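Adenylyltransferase and sulfurtransferase uba4 (Chaetomium thermophilum, PDB 6YUB) probably activates a ubiquitin-like sulfur-carrier protein by adenylation and then passes sulfur to it, serving tRNA wobble-uridine thiolation and molybdenum cofactor biosynthesis. Local coordinates at residues S2-L7 against L32-V37; E13-Q18 against N101-Y106; P151-A156 against L164-C169; A181-R186 against V247-L252. All coordinates share one frame; numbering follows the deposited sequence.

In the fold
All four interactions reach one mixed sheet, in the ThiF-family adenylyltransferase part of the enzyme that this chain represents. Interactions 1 and 2 touch, with centres 12 Å apart: helix 9-19 and helix 25-33 follow each other and the segments alternate along the chain, tying the N-terminal region both to the entry of strand 36-40 and to the loop before strand 105-109, outermost in this chain's sheet. Interactions 3 and 4 come later, centres 8 Å apart, where strands 161-167 and 250-255 are neighbours; they touch, N168 N meeting P183 O, and strand 161-167 ends near the zinc site. The centres of interactions 2 and 4 are 31 Å apart, on opposite sides of the chain's centre.

Interaction 1: residues S2-L7 against L32-V37; sequences STQKSL and LMNAKV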
loop_
_atom_site.group_PDB
_atom_site.type_symbol
_atom_site.label_atom_id
_atom_site.label_comp_id
_atom_site.label_asym_id
_atom_site.label_seq_id
_atom_site.Cartn_x
_atom_site.Cartn_y
_atom_site.Cartn_z
ATOM N N SER B 2 20.184 -4.475 -26.119
ATOM C CA SER B 2 20.252 -3.135 -25.557
ATOM C C SER B 2 20.575 -2.088 -26.617
ATOM O O SER B 2 20.967 -0.965 -26.279
ATOM C CB SER B 2 21.290 -3.087 -24.435
ATOM O OG SER B 2 22.569 -3.468 -24.910
ATOM N N THR B 3 20.410 -2.433 -27.893
ATOM C CA THR B 3 20.799 -1.566 -28.997
ATOM C C THR B 3 19.606 -1.048 -29.791
ATOM O O THR B 3 19.794 -0.496 -30.879
ATOM C CB THR B 3 21.759 -2.310 -29.930
ATOM O OG1 THR B 3 21.145 -3.526 -30.380
ATOM C CG2 THR B 3 23.061 -2.635 -29.212
ATOM N N GLN B 4 18.389 -1.207 -29.278
ATOM C CA GLN B 4 17.211 -0.745 -30.000
ATOM C C GLN B 4 17.200 0.776 -30.085
ATOM O O GLN B 4 17.388 1.471 -29.081
ATOM C CB GLN B 4 15.940 -1.241 -29.315
ATOM C CG GLN B 4 15.447 -2.586 -29.816
ATOM C CD GLN B 4 14.544 -3.280 -28.817
ATOM O OE1 GLN B 4 14.854 -3.347 -27.628
ATOM N NE2 GLN B 4 13.420 -3.799 -29.294
ATOM N N LYS B 5 16.983 1.291 -31.293
ATOM C CA LYS B 5 16.837 2.719 -31.527
ATOM C C LYS B 5 15.489 3.062 -32.145
ATOM O O LYS B 5 15.227 4.242 -32.411
ATOM C CB LYS B 5 17.964 3.230 -32.436
ATOM C CG LYS B 5 19.367 2.834 -31.987
ATOM C CD LYS B 5 20.071 3.963 -31.246
ATOM C CE LYS B 5 21.468 3.547 -30.795
ATOM N NZ LYS B 5 21.510 3.151 -29.358
ATOM N N SER B 6 14.631 2.069 -32.383
ATOM C CA SER B 6 13.343 2.281 -33.022
ATOM C C SER B 6 12.294 1.407 -32.352
ATOM O O SER B 6 12.609 0.401 -31.712
ATOM C CB SER B 6 13.388 1.959 -34.523
ATOM O OG SER B 6 14.086 2.958 -35.241
ATOM N N LEU B 7 11.036 1.804 -32.512
ATOM C CA LEU B 7 9.898 1.023 -32.047
ATOM C C LEU B 7 9.167 0.446 -33.253
ATOM O O LEU B 7 8.901 1.164 -34.223
ATOM C CB LEU B 7 8.937 1.873 -31.216
ATOM C CG LEU B 7 9.433 2.451 -29.890
ATOM C CD1 LEU B 7 8.236 2.894 -29.050
ATOM C CD2 LEU B 7 10.281 1.457 -29.131
ATOM N N LEU B 32 13.403 1.241 -21.325
ATOM C CA LEU B 32 12.857 0.007 -20.769
ATOM C C LEU B 32 13.202 -1.187 -21.656
ATOM O O LEU B 32 13.667 -2.225 -21.172
ATOM C CB LEU B 32 11.344 0.129 -20.601
ATOM C CG LEU B 32 10.847 1.178 -19.615
ATOM C CD1 LEU B 32 9.324 1.271 -19.670
ATOM C CD2 LEU B 32 11.329 0.869 -18.199
ATOM N N MET B 33 13.005 -1.043 -22.966
ATOM C CA MET B 33 13.194 -2.159 -23.889
ATOM C C MET B 33 14.658 -2.553 -24.036
ATOM O O MET B 33 14.942 -3.695 -24.397
ATOM C CB MET B 33 12.614 -1.802 -25.257
ATOM C CG MET B 33 11.119 -1.545 -25.236
ATOM S SD MET B 33 10.525 -0.747 -26.743
ATOM C CE MET B 33 11.116 -1.882 -27.994
ATOM N N ASN B 34 15.586 -1.638 -23.776
ATOM C CA ASN B 34 17.010 -1.953 -23.802
ATOM C C ASN B 34 17.545 -2.358 -22.438
ATOM O O ASN B 34 18.750 -2.591 -22.309
ATOM C CB ASN B 34 17.798 -0.747 -24.331
ATOM C CG ASN B 34 17.590 -0.528 -25.818
ATOM O OD1 ASN B 34 17.542 -1.482 -26.596
ATOM N ND2 ASN B 34 17.456 0.733 -26.221
ATOM N N ALA B 35 16.684 -2.464 -21.432
ATOM C CA ALA B 35 17.114 -2.742 -20.071
ATOM C C ALA B 35 17.063 -4.237 -19.774
ATOM O O ALA B 35 16.366 -5.008 -20.435
ATOM C CB ALA B 35 16.241 -1.983 -19.068
ATOM N N LYS B 36 17.825 -4.636 -18.757
ATOM C CA LYS B 36 17.852 -6.013 -18.272
ATOM C C LYS B 36 17.631 -5.978 -16.766
ATOM O O LYS B 36 18.481 -5.469 -16.027
ATOM C CB LYS B 36 19.175 -6.699 -18.605
ATOM C CG LYS B 36 19.606 -6.589 -20.057
ATOM C CD LYS B 36 20.867 -7.405 -20.297
ATOM C CE LYS B 36 21.841 -6.679 -21.213
ATOM N NZ LYS B 36 23.089 -7.467 -21.441
ATOM N N VAL B 37 16.503 -6.516 -16.311
ATOM C CA VAL B 37 16.123 -6.475 -14.904
ATOM C C VAL B 37 16.051 -7.900 -14.375
ATOM O O VAL B 37 15.411 -8.763 -14.986
ATOM C CB VAL B 37 14.781 -5.746 -14.700
ATOM C CG1 VAL B 37 14.372 -5.772 -13.237
ATOM C CG2 VAL B 37 14.880 -4.315 -15.206
#
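M33, in the last turn of helix 25-33, meets L7 through the end of its side chain. The thioether is bent at chi3 (55°), which brings SD to 3.3 Å from L7 CD2 and the terminal CE to 3.6 Å from the same methyl, a close sulfur-methyl contact. Q4 crosses M33 at about a right angle, its CD 3.8 Å from M33 CE. N34, the next residue, grips the backbone of Q4 with both ends of its amide. Its OD1 accepts from Q4 N at 2.8 Å, with the donor tilted 25° from the carbonyl plane, while ND2 gives a straighter bond of 3.0 Å to Q4 O, on a lone pair and almost in the plane of the N34 amide. Two bonds from one flat group to one residue fix the amide's rotation. With an alanine at this place, N and O of Q4 would probably both lose their partner, leaving the turn at Q4 less firmly held. The carbonyl O of N34 also touches S2 CB at 3.3 Å. Through N34 and M33 the arm leading into helix 9-19 is tied at the surface to the helix-to-strand turn that opens the first strand of the Rossmann-type ThiF fold.

Interaction 2: residues E13-Q18 against N101-Y106; sequences ERYSRQ and NPLPVY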
loop_
_atom_site.group_PDB
_atom_site.type_symbol
_atom_site.label_atom_id
_atom_site.label_comp_id
_atom_site.label_asym_id
_atom_site.label_seq_id
_atom_site.Cartn_x
_atom_site.Cartn_y
_atom_site.Cartn_z
ATOM N N GLU B 13 1.674 0.581 -30.648
ATOM C CA GLU B 13 0.309 0.367 -30.176
ATOM C C GLU B 13 0.290 -0.163 -28.750
ATOM O O GLU B 13 -0.504 0.293 -27.921
ATOM C CB GLU B 13 -0.423 -0.598 -31.116
ATOM C CG GLU B 13 -1.760 -1.117 -30.592
ATOM C CD GLU B 13 -2.481 -1.995 -31.610
ATOM O OE1 GLU B 13 -2.061 -1.989 -32.786
ATOM O OE2 GLU B 13 -3.464 -2.682 -31.239
ATOM N N ARG B 14 1.155 -1.129 -28.445
ATOM C CA ARG B 14 1.131 -1.765 -27.133
ATOM C C ARG B 14 1.499 -0.792 -26.019
ATOM O O ARG B 14 0.940 -0.883 -24.918
ATOM C CB ARG B 14 2.076 -2.977 -27.133
ATOM C CG ARG B 14 2.090 -3.779 -25.848
ATOM C CD ARG B 14 2.946 -5.043 -25.982
ATOM N NE ARG B 14 2.190 -6.174 -26.504
ATOM C CZ ARG B 14 1.500 -7.028 -25.750
ATOM N NH1 ARG B 14 1.471 -6.888 -24.428
ATOM N NH2 ARG B 14 0.843 -8.025 -26.315
ATOM N N TYR B 15 2.403 0.151 -26.284
ATOM C CA TYR B 15 2.919 1.052 -25.259
ATOM C C TYR B 15 2.441 2.492 -25.427
ATOM O O TYR B 15 2.971 3.392 -24.764
ATOM C CB TYR B 15 4.450 1.028 -25.262
ATOM C CG TYR B 15 5.050 -0.354 -25.116
ATOM C CD1 TYR B 15 4.626 -1.205 -24.109
ATOM C CD2 TYR B 15 6.021 -0.806 -25.991
ATOM C CE1 TYR B 15 5.163 -2.470 -23.971
ATOM C CE2 TYR B 15 6.569 -2.076 -25.864
ATOM C CZ TYR B 15 6.130 -2.899 -24.850
ATOM O OH TYR B 15 6.657 -4.159 -24.711
ATOM N N SER B 16 1.453 2.734 -26.292
ATOM C CA SER B 16 1.048 4.103 -26.590
ATOM C C SER B 16 0.550 4.834 -25.348
ATOM O O SER B 16 0.820 6.029 -25.174
ATOM C CB SER B 16 -0.038 4.097 -27.668
ATOM O OG SER B 16 -1.116 3.252 -27.287
ATOM N N ARG B 17 -0.186 4.140 -24.477
ATOM C CA ARG B 17 -0.814 4.814 -23.348
ATOM C C ARG B 17 0.206 5.272 -22.306
ATOM O O ARG B 17 -0.010 6.295 -21.644
ATOM C CB ARG B 17 -1.852 3.897 -22.701
ATOM C CG ARG B 17 -3.051 3.562 -23.583
ATOM C CD ARG B 17 -3.900 4.791 -23.908
ATOM N NE ARG B 17 -3.902 5.789 -22.839
ATOM C CZ ARG B 17 -4.732 5.787 -21.797
ATOM N NH1 ARG B 17 -5.643 4.832 -21.660
ATOM N NH2 ARG B 17 -4.645 6.744 -20.887
ATOM N N GLN B 18 1.313 4.546 -22.139
ATOM C CA GLN B 18 2.293 4.924 -21.126
ATOM C C GLN B 18 3.373 5.856 -21.665
ATOM O O GLN B 18 3.956 6.623 -20.893
ATOM C CB GLN B 18 2.941 3.676 -20.511
ATOM C CG GLN B 18 3.870 2.894 -21.421
ATOM C CD GLN B 18 4.609 1.785 -20.678
ATOM O OE1 GLN B 18 4.217 1.391 -19.579
ATOM N NE2 GLN B 18 5.684 1.284 -21.274
ATOM N N ASN B 101 2.558 -10.201 -22.073
ATOM C CA ASN B 101 3.374 -9.545 -23.085
ATOM C C ASN B 101 4.428 -10.521 -23.595
ATOM O O ASN B 101 5.380 -10.841 -22.869
ATOM C CB ASN B 101 4.037 -8.297 -22.502
ATOM C CG ASN B 101 4.669 -7.426 -23.560
ATOM O OD1 ASN B 101 4.754 -7.811 -24.732
ATOM N ND2 ASN B 101 5.126 -6.244 -23.157
ATOM N N PRO B 102 4.290 -11.030 -24.822
ATOM C CA PRO B 102 5.280 -11.976 -25.357
ATOM C C PRO B 102 6.492 -11.337 -26.017
ATOM O O PRO B 102 7.336 -12.070 -26.541
ATOM C CB PRO B 102 4.457 -12.763 -26.394
ATOM C CG PRO B 102 3.476 -11.749 -26.916
ATOM C CD PRO B 102 3.140 -10.852 -25.736
ATOM N N LEU B 103 6.607 -10.015 -26.014
ATOM C CA LEU B 103 7.709 -9.359 -26.705
ATOM C C LEU B 103 9.009 -9.388 -25.900
ATOM O O LEU B 103 10.090 -9.502 -26.493
ATOM C CB LEU B 103 7.331 -7.913 -27.044
ATOM C CG LEU B 103 6.093 -7.746 -27.922
ATOM C CD1 LEU B 103 5.933 -6.305 -28.371
ATOM C CD2 LEU B 103 6.144 -8.671 -29.133
ATOM N N PRO B 104 8.968 -9.289 -24.572
ATOM C CA PRO B 104 10.219 -9.338 -23.804
ATOM C C PRO B 104 10.827 -10.732 -23.800
ATOM O O PRO B 104 10.152 -11.741 -24.008
ATOM C CB PRO B 104 9.797 -8.921 -22.387
ATOM C CG PRO B 104 8.444 -8.317 -22.527
ATOM C CD PRO B 104 7.811 -8.996 -23.707
ATOM N N VAL B 105 12.131 -10.773 -23.543
ATOM C CA VAL B 105 12.853 -12.029 -23.367
ATOM C C VAL B 105 12.870 -12.372 -21.884
ATOM O O VAL B 105 13.240 -11.539 -21.044
ATOM C CB VAL B 105 14.283 -11.925 -23.924
ATOM C CG1 VAL B 105 15.055 -13.210 -23.648
ATOM C CG2 VAL B 105 14.255 -11.625 -25.413
ATOM N N TYR B 106 12.465 -13.598 -21.558
ATOM C CA TYR B 106 12.417 -14.070 -20.177
ATOM C C TYR B 106 13.507 -15.109 -19.968
ATOM O O TYR B 106 13.615 -16.059 -20.741
ATOM C CB TYR B 106 11.039 -14.649 -19.848
ATOM C CG TYR B 106 9.920 -13.648 -20.043
ATOM C CD1 TYR B 106 9.695 -12.640 -19.113
ATOM C CD2 TYR B 106 9.094 -13.703 -21.159
ATOM C CE1 TYR B 106 8.681 -11.719 -19.285
ATOM C CE2 TYR B 106 8.073 -12.784 -21.339
ATOM C CZ TYR B 106 7.876 -11.791 -20.396
ATOM O OH TYR B 106 6.864 -10.865 -20.561
#
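The guanidinium of R14 and the amide of N101 lie almost flat on each other, their planes 13° apart. N101 OD1 sits 3.2 Å above the guanidinium plane, offset toward its rim, and P102 CD lies over the same face, 3.7 Å from R14 NH2. No hydrogen bond joins the guanidinium to the amide; those of the arginine run elsewhere: NH1 to the carbonyl of I100, NE in a salt bridge with E10, and NH2 to a polar side chain of a second protein chain. The Y15 ring carries R14 CB over the centre of one face and meets N101 ND2 near its plane, at the hydroxyl edge. There ND2 donates to Y15 OH at 3.0 Å, a nearly straight bond (165°), and A54 O is a further partner of ND2. N101 is the first residue past helix 89-100, and its OD1 accepts from L103 N at 3.2 Å, an Asx turn that swings the chain toward strand 105-109, the strand outermost in this chain's ThiF sheet. Y15 OH and A54 O would probably lose their donor to an alanine at this position, with a gap opened over the guanidinium and the turn undone. The Y106 ring meets N101 O edge-on, in its plane, and the hydroxyl OH donates to that carbonyl at 2.7 Å. L103 CD1 reaches R14 CD at 4.0 Å.

Interaction 3: residues P151-A156 against L164-C169; sequences PLVSAA and LIVLNC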
loop_
_atom_site.group_PDB
_atom_site.type_symbol
_atom_site.label_atom_id
_atom_site.label_comp_id
_atom_site.label_asym_id
_atom_site.label_seq_id
_atom_site.Cartn_x
_atom_site.Cartn_y
_atom_site.Cartn_z
ATOM N N PRO B 151 22.559 -1.280 -8.838
ATOM C CA PRO B 151 21.480 -0.741 -8.001
ATOM C C PRO B 151 20.529 -1.849 -7.578
ATOM O O PRO B 151 20.186 -2.738 -8.367
ATOM C CB PRO B 151 20.790 0.275 -8.920
ATOM C CG PRO B 151 20.990 -0.284 -10.291
ATOM C CD PRO B 151 22.346 -0.984 -10.272
ATOM N N LEU B 152 20.097 -1.785 -6.324
ATOM C CA LEU B 152 19.295 -2.837 -5.717
ATOM C C LEU B 152 17.975 -2.276 -5.214
ATOM O O LEU B 152 17.955 -1.292 -4.465
ATOM C CB LEU B 152 20.059 -3.498 -4.561
ATOM C CG LEU B 152 19.284 -4.456 -3.659
ATOM C CD1 LEU B 152 18.761 -5.647 -4.452
ATOM C CD2 LEU B 152 20.167 -4.926 -2.508
ATOM N N VAL B 153 16.877 -2.898 -5.630
ATOM C CA VAL B 153 15.552 -2.607 -5.088
ATOM C C VAL B 153 15.150 -3.813 -4.247
ATOM O O VAL B 153 14.878 -4.894 -4.783
ATOM C CB VAL B 153 14.529 -2.325 -6.193
ATOM C CG1 VAL B 153 13.202 -1.882 -5.594
ATOM C CG2 VAL B 153 15.066 -1.271 -7.160
ATOM N N SER B 154 15.120 -3.639 -2.931
ATOM C CA SER B 154 14.877 -4.732 -2.000
ATOM C C SER B 154 13.592 -4.495 -1.220
ATOM O O SER B 154 13.333 -3.381 -0.750
ATOM C CB SER B 154 16.063 -4.889 -1.033
ATOM O OG SER B 154 15.707 -5.684 0.085
ATOM N N ALA B 155 12.792 -5.550 -1.087
ATOM C CA ALA B 155 11.548 -5.518 -0.329
ATOM C C ALA B 155 11.481 -6.752 0.560
ATOM O O ALA B 155 12.207 -7.726 0.357
ATOM C CB ALA B 155 10.324 -5.460 -1.252
ATOM N N ALA B 156 10.590 -6.709 1.547
ATOM C CA ALA B 156 10.525 -7.786 2.521
ATOM C C ALA B 156 9.189 -7.771 3.244
ATOM O O ALA B 156 8.469 -6.771 3.245
ATOM C CB ALA B 156 11.672 -7.682 3.540
ATOM N N LEU B 164 10.338 -1.571 1.780
ATOM C CA LEU B 164 10.943 -1.360 0.473
ATOM C C LEU B 164 11.999 -0.273 0.584
ATOM O O LEU B 164 11.812 0.711 1.306
ATOM C CB LEU B 164 9.891 -0.968 -0.571
ATOM C CG LEU B 164 10.418 -0.553 -1.944
ATOM C CD1 LEU B 164 9.639 -1.259 -3.042
ATOM C CD2 LEU B 164 10.313 0.950 -2.108
ATOM N N ILE B 165 13.109 -0.458 -0.126
ATOM C CA ILE B 165 14.183 0.527 -0.122
ATOM C C ILE B 165 15.036 0.326 -1.366
ATOM O O ILE B 165 15.274 -0.804 -1.797
ATOM C CB ILE B 165 15.029 0.430 1.170
ATOM C CG1 ILE B 165 16.034 1.581 1.228
ATOM C CG2 ILE B 165 15.751 -0.912 1.239
ATOM C CD1 ILE B 165 16.536 1.875 2.622
ATOM N N VAL B 166 15.498 1.437 -1.931
ATOM C CA VAL B 166 16.425 1.440 -3.058
ATOM C C VAL B 166 17.827 1.677 -2.512
ATOM O O VAL B 166 18.060 2.635 -1.753
ATOM C CB VAL B 166 16.045 2.512 -4.090
ATOM C CG1 VAL B 166 16.996 2.482 -5.281
ATOM C CG2 VAL B 166 14.610 2.318 -4.547
ATOM N N LEU B 167 18.760 0.804 -2.890
ATOM C CA LEU B 167 20.102 0.805 -2.324
ATOM C C LEU B 167 21.140 0.906 -3.431
ATOM O O LEU B 167 20.919 0.456 -4.562
ATOM C CB LEU B 167 20.351 -0.464 -1.491
ATOM C CG LEU B 167 19.388 -0.707 -0.330
ATOM C CD1 LEU B 167 19.429 -2.164 0.116
ATOM C CD2 LEU B 167 19.716 0.221 0.833
ATOM N N ASN B 168 22.279 1.498 -3.087
ATOM C CA ASN B 168 23.437 1.578 -3.977
ATOM C C ASN B 168 23.042 2.113 -5.349
ATOM O O ASN B 168 23.484 1.617 -6.387
ATOM C CB ASN B 168 24.118 0.215 -4.098
ATOM C CG ASN B 168 25.492 0.304 -4.732
ATOM O OD1 ASN B 168 26.221 1.272 -4.526
ATOM N ND2 ASN B 168 25.852 -0.713 -5.515
ATOM N N CYS B 169 22.200 3.144 -5.353
ATOM C CA CYS B 169 21.729 3.756 -6.591
ATOM C C CYS B 169 21.886 5.263 -6.474
ATOM O O CYS B 169 21.288 5.872 -5.567
ATOM C CB CYS B 169 20.269 3.380 -6.860
ATOM S SG CYS B 169 19.664 3.889 -8.485
#
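L152 and L167 lie side by side and point the same way from an antiparallel beta hairpin, strands 152-158 and 161-167, near the middle of the ThiF sheet. L152 CD2 meets L167 CD1 at 3.9 Å. The two leucines get there from different starts: CG of L152 is anti to its backbone N (chi1 170°), whereas that of L167 is anti to the carbonyl carbon (chi1 -58°). S154 and I165 share their face, and on it helix 135-148 covers L152 while S154 OG bonds D130. V153, V166, A155 and L164 point from the other face, where L164 packs against helix 208-228; contact between their side chains is looser, V153 CG1 and L164 CD1 lying 4.4 Å apart. The hydrogen-bonded pairs L152-L167 and S154-I165 alternate with these non-hydrogen-bonded pairs, and the shortest of their four bonds, L167 N to L152 O, spans 2.7 Å. After strand 161-167, N168 takes left-handed backbone angles, its side chain held by K150 O and T172 N. Beyond this turn C169 lies alongside P151, with both its CB and its SG 3.8 Å from P151 CB.

Interaction 4: residues A181-R186 against V247-L252; sequences AAPCYR and VQPTLL. With ZN (zinc ion), chain E.
The rings of P183 and P249 meet through their CD and CG atoms. The closest pair, P183 CD and P249 CD, is 3.4 Å apart, tighter than usual van der Waals contact, and P183 CG lies 3.7 Å from P249 CG. The carbonyl O of V247 touches P183 CD at 3.3 Å and also takes a straight CA-H...O contact from A182 CA at 3.5 Å. V247 CG1, anti to its backbone N (chi1 164°), lies beside the backbone of A181, 3.8 Å from A181 O. No conventional hydrogen bond joins the two segments, so their join is one of shape.

Further bonds hold each partner in place. P183 is bonded through its backbone to N168, just past strand 161-167, and P249 is similarly paired with M272 as the chain enters strand 250-255. The loop 181-183 is thus bonded to the end of strand 161-167 and packed against the chain that enters strand 250-255, and it leads to C184 at the start of helix 185-188. C184 stands at the N-cap; in the conformer described, its side chain caps a backbone N just beyond, and its SG binds the zinc ion at 2.3 Å. C187, C279 and C282 complete the site. R186, next but one in the chain, pairs with D143.

Four sulfur ligands, the pattern of a CxxC-type zinc site, are consistent with a structural metal that clips two distant parts of the chain together, and the helix N terminus would probably ease the negative charge gathered on the C184 sulfur.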
loop_
_atom_site.group_PDB
_atom_site.type_symbol
_atom_site.label_atom_id
_atom_site.label_comp_id
_atom_site.label_asym_id
_atom_site.label_seq_id
_atom_site.Cartn_x
_atom_site.Cartn_y
_atom_site.Cartn_z
ATOM N N ALA B 181 27.510 9.097 -1.197
ATOM C CA ALA B 181 27.256 7.810 -1.820
ATOM C C ALA B 181 26.043 7.166 -1.167
ATOM O O ALA B 181 25.783 7.366 0.024
ATOM C CB ALA B 181 28.472 6.880 -1.709
ATOM N N ALA B 182 25.311 6.380 -1.959
ATOM C CA ALA B 182 24.127 5.709 -1.457
ATOM C C ALA B 182 24.519 4.567 -0.522
ATOM O O ALA B 182 25.602 3.982 -0.651
ATOM C CB ALA B 182 23.293 5.170 -2.617
ATOM N N PRO B 183 23.654 4.222 0.425
ATOM C CA PRO B 183 23.978 3.139 1.357
ATOM C C PRO B 183 23.757 1.767 0.742
ATOM O O PRO B 183 23.090 1.606 -0.284
ATOM C CB PRO B 183 23.002 3.375 2.515
ATOM C CG PRO B 183 21.799 3.972 1.849
ATOM C CD PRO B 183 22.330 4.813 0.697
ATOM N N CYS B 184 24.347 0.766 1.397
ATOM C CA CYS B 184 24.022 -0.626 1.135
ATOM C C CYS B 184 23.090 -1.122 2.244
ATOM O O CYS B 184 22.749 -0.387 3.179
ATOM C CB CYS B 184 25.291 -1.471 1.044
ATOM S SG CYS B 184 25.770 -2.228 2.587
ATOM N N TYR B 185 22.674 -2.387 2.147
ATOM C CA TYR B 185 21.729 -2.916 3.127
ATOM C C TYR B 185 22.342 -2.983 4.523
ATOM O O TYR B 185 21.625 -2.830 5.520
ATOM C CB TYR B 185 21.232 -4.297 2.690
ATOM C CG TYR B 185 20.035 -4.799 3.474
ATOM C CD1 TYR B 185 18.750 -4.363 3.175
ATOM C CD2 TYR B 185 20.189 -5.715 4.505
ATOM C CE1 TYR B 185 17.651 -4.820 3.888
ATOM C CE2 TYR B 185 19.100 -6.178 5.224
ATOM C CZ TYR B 185 17.836 -5.726 4.913
ATOM O OH TYR B 185 16.750 -6.184 5.627
ATOM N N ARG B 186 23.655 -3.210 4.621
ATOM C CA ARG B 186 24.300 -3.217 5.929
ATOM C C ARG B 186 24.369 -1.809 6.512
ATOM O O ARG B 186 24.212 -1.624 7.724
ATOM C CB ARG B 186 25.699 -3.817 5.827
ATOM C CG ARG B 186 25.725 -5.325 5.645
ATOM C CD ARG B 186 27.149 -5.820 5.453
ATOM N NE ARG B 186 27.193 -7.210 5.014
ATOM C CZ ARG B 186 27.202 -8.260 5.830
ATOM N NH1 ARG B 186 27.172 -8.090 7.145
ATOM N NH2 ARG B 186 27.243 -9.483 5.326
ATOM N N VAL B 247 20.884 9.193 -2.739
ATOM C CA VAL B 247 22.031 9.106 -1.836
ATOM C C VAL B 247 21.566 8.843 -0.410
ATOM O O VAL B 247 22.200 8.082 0.335
ATOM C CB VAL B 247 22.886 10.383 -1.932
ATOM C CG1 VAL B 247 23.831 10.484 -0.744
ATOM C CG2 VAL B 247 23.668 10.389 -3.239
ATOM N N GLN B 248 20.460 9.471 -0.003
ATOM C CA GLN B 248 19.820 9.218 1.288
ATOM C C GLN B 248 18.420 8.702 0.990
ATOM O O GLN B 248 17.461 9.485 0.922
ATOM C CB GLN B 248 19.786 10.474 2.154
ATOM C CG GLN B 248 21.136 10.855 2.726
ATOM C CD GLN B 248 21.048 11.979 3.744
ATOM O OE1 GLN B 248 20.466 11.815 4.818
ATOM N NE2 GLN B 248 21.620 13.127 3.406
ATOM N N PRO B 249 18.254 7.397 0.796
ATOM C CA PRO B 249 16.960 6.867 0.356
ATOM C C PRO B 249 15.971 6.764 1.510
ATOM O O PRO B 249 16.317 6.870 2.685
ATOM C CB PRO B 249 17.315 5.481 -0.197
ATOM C CG PRO B 249 18.505 5.057 0.635
ATOM C CD PRO B 249 19.271 6.332 0.954
ATOM N N THR B 250 14.715 6.543 1.139
ATOM C CA THR B 250 13.630 6.376 2.092
ATOM C C THR B 250 13.381 4.896 2.338
ATOM O O THR B 250 13.377 4.092 1.401
ATOM C CB THR B 250 12.349 7.037 1.573
ATOM O OG1 THR B 250 12.548 8.451 1.455
ATOM C CG2 THR B 250 11.182 6.764 2.507
ATOM N N LEU B 251 13.178 4.541 3.602
ATOM C CA LEU B 251 12.724 3.202 3.967
ATOM C C LEU B 251 11.205 3.243 4.092
ATOM O O LEU B 251 10.670 3.820 5.045
ATOM C CB LEU B 251 13.366 2.734 5.268
ATOM C CG LEU B 251 12.813 1.421 5.823
ATOM C CD1 LEU B 251 13.016 0.275 4.830
ATOM C CD2 LEU B 251 13.450 1.087 7.163
ATOM N N LEU B 252 10.509 2.645 3.129
ATOM C CA LEU B 252 9.053 2.605 3.147
ATOM C C LEU B 252 8.597 1.425 3.996
ATOM O O LEU B 252 9.054 0.293 3.792
ATOM C CB LEU B 252 8.494 2.487 1.731
ATOM C CG LEU B 252 6.970 2.594 1.616
ATOM C CD1 LEU B 252 6.509 4.001 1.959
ATOM C CD2 LEU B 252 6.501 2.196 0.228
HETATM ZN ZN ZN E . 27.082 -0.545 3.454
#